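Local structure of coenzyme PQQ synthesis protein D (Xanthomonas campestris pv. campestris, 3G2B) at residues I81-T84 / T85-Q89. The protein probably binds the peptide PqqA and presents it to PqqE during biosynthesis of the cofactor pyrroloquinoline quinone. Sequence-based numbering, arbitrary orientation.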
loop_
_atom_site.group_PDB
_atom_site.type_symbol
_atom_site.label_atom_id
_atom_site.label_comp_id
_atom_site.label_asym_id
_atom_site.label_seq_id
_atom_site.Cartn_x
_atom_site.Cartn_y
_atom_site.Cartn_z
ATOM N N ILE A 81 4.354 -8.608 -16.032
ATOM C CA ILE A 81 4.592 -7.220 -15.670
ATOM C C ILE A 81 3.331 -6.576 -15.098
ATOM O O ILE A 81 3.400 -5.844 -14.115
ATOM C CB ILE A 81 5.096 -6.413 -16.879
ATOM C CG1 ILE A 81 6.473 -6.932 -17.290
ATOM C CG2 ILE A 81 5.162 -4.933 -16.529
ATOM C CD1 ILE A 81 7.071 -6.232 -18.503
ATOM N N GLU A 82 2.181 -6.855 -15.706
ATOM C CA GLU A 82 0.920 -6.297 -15.222
ATOM C C GLU A 82 0.661 -6.731 -13.779
ATOM O O GLU A 82 0.333 -5.907 -12.925
ATOM C CB GLU A 82 -0.245 -6.750 -16.109
ATOM C CG GLU A 82 -1.620 -6.394 -15.541
ATOM C CD GLU A 82 -2.773 -6.920 -16.386
ATOM O OE1 GLU A 82 -2.762 -8.118 -16.747
ATOM O OE2 GLU A 82 -3.699 -6.134 -16.682
ATOM N N LEU A 83 0.817 -8.025 -13.507
ATOM C CA LEU A 83 0.593 -8.541 -12.159
ATOM C C LEU A 83 1.540 -7.918 -11.145
ATOM O O LEU A 83 1.123 -7.484 -10.067
ATOM C CB LEU A 83 0.775 -10.063 -12.126
ATOM C CG LEU A 83 0.851 -10.661 -10.716
ATOM C CD1 LEU A 83 -0.511 -10.559 -10.045
ATOM C CD2 LEU A 83 1.304 -12.112 -10.796
ATOM N N THR A 84 2.823 -7.888 -11.488
ATOM C CA THR A 84 3.838 -7.345 -10.598
ATOM C C THR A 84 3.579 -5.880 -10.288
ATOM O O THR A 84 3.789 -5.426 -9.165
ATOM C CB THR A 84 5.235 -7.518 -11.212
ATOM O OG1 THR A 84 5.428 -8.901 -11.531
ATOM C CG2 THR A 84 6.310 -7.065 -10.237
ATOM N N THR A 85 3.111 -5.141 -11.288
ATOM C CA THR A 85 2.796 -3.736 -11.094
ATOM C C THR A 85 1.694 -3.613 -10.040
ATOM O O THR A 85 1.781 -2.786 -9.135
ATOM C CB THR A 85 2.326 -3.095 -12.408
ATOM O OG1 THR A 85 3.409 -3.110 -13.348
ATOM C CG2 THR A 85 1.875 -1.661 -12.176
ATOM N N THR A 86 0.663 -4.445 -10.158
ATOM C CA THR A 86 -0.441 -4.430 -9.202
ATOM C C THR A 86 0.031 -4.787 -7.794
ATOM O O THR A 86 -0.328 -4.121 -6.818
ATOM C CB THR A 86 -1.544 -5.416 -9.630
ATOM O OG1 THR A 86 -2.109 -4.969 -10.870
ATOM C CG2 THR A 86 -2.644 -5.495 -8.572
ATOM N N LEU A 87 0.844 -5.834 -7.686
ATOM C CA LEU A 87 1.343 -6.243 -6.376
ATOM C C LEU A 87 2.276 -5.191 -5.787
ATOM O O LEU A 87 2.330 -5.003 -4.569
ATOM C CB LEU A 87 2.058 -7.596 -6.474
ATOM C CG LEU A 87 1.190 -8.770 -6.939
ATOM C CD1 LEU A 87 2.014 -10.061 -6.852
ATOM C CD2 LEU A 87 -0.061 -8.882 -6.075
ATOM N N HIS A 88 3.012 -4.497 -6.647
ATOM C CA HIS A 88 3.918 -3.459 -6.175
ATOM C C HIS A 88 3.092 -2.289 -5.639
ATOM O O HIS A 88 3.410 -1.720 -4.597
ATOM C CB HIS A 88 4.819 -2.976 -7.313
ATOM C CG HIS A 88 5.830 -1.957 -6.885
ATOM N ND1 HIS A 88 6.118 -0.837 -7.632
ATOM C CD2 HIS A 88 6.626 -1.897 -5.791
ATOM C CE1 HIS A 88 7.048 -0.127 -7.017
ATOM N NE2 HIS A 88 7.373 -0.747 -5.899
ATOM N N GLN A 89 2.022 -1.943 -6.348
ATOM C CA GLN A 89 1.164 -0.842 -5.919
ATOM C C GLN A 89 0.589 -1.131 -4.539
ATOM O O GLN A 89 0.409 -0.218 -3.727
ATOM C CB GLN A 89 0.023 -0.639 -6.915
ATOM C CG GLN A 89 0.476 -0.196 -8.294
ATOM C CD GLN A 89 -0.682 -0.031 -9.253
ATOM O OE1 GLN A 89 -1.540 -0.907 -9.359
ATOM N NE2 GLN A 89 -0.707 1.089 -9.968
HETATM O O HOH W 1 -1.082 -3.424 -13.379
#
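Thr85 grips Ile81 O twice, one turn back along helix 73-89: its N donates over 2.9 Å to Ile81 O, and its OG1 donates to Ile81 O at 2.8 Å. The two donors come from opposite faces of the carbonyl plane, the hydroxyl standing 37° out of it. With OG1 beside its own backbone N (chi1 -65°), Thr85 turns the hydroxyl back to the preceding turn. Thr86 has the same torsion, but the carbonyl it meets, Glu82 O, takes Thr86 N at 3.1 Å and also accepts from a water that hydrogen-bonds Thr86 OG1. Leu87 N to Leu83 O (2.9 Å) and His88 N to Thr84 O (2.8 Å) continue the alpha-helical pattern. Thr84, buried, sends OG1 to Val80 O and to Tyr52 OH, tying the helix to the loop after helix 44-51. On the apolar face, Leu83 CD1 lies 4.0 Å from Leu87 CG, their side chains crossing at a slant; Leu83 rests on Ala45 and Val48, and Leu87 on Tyr52 and Leu93 of its own chain and on Leu32 of the second subunit of the crystal assembly. Three successive threonines thus settle their hydroxyls differently: Thr85 on the helix backbone, Thr86 through water, Thr84 also on Tyr52.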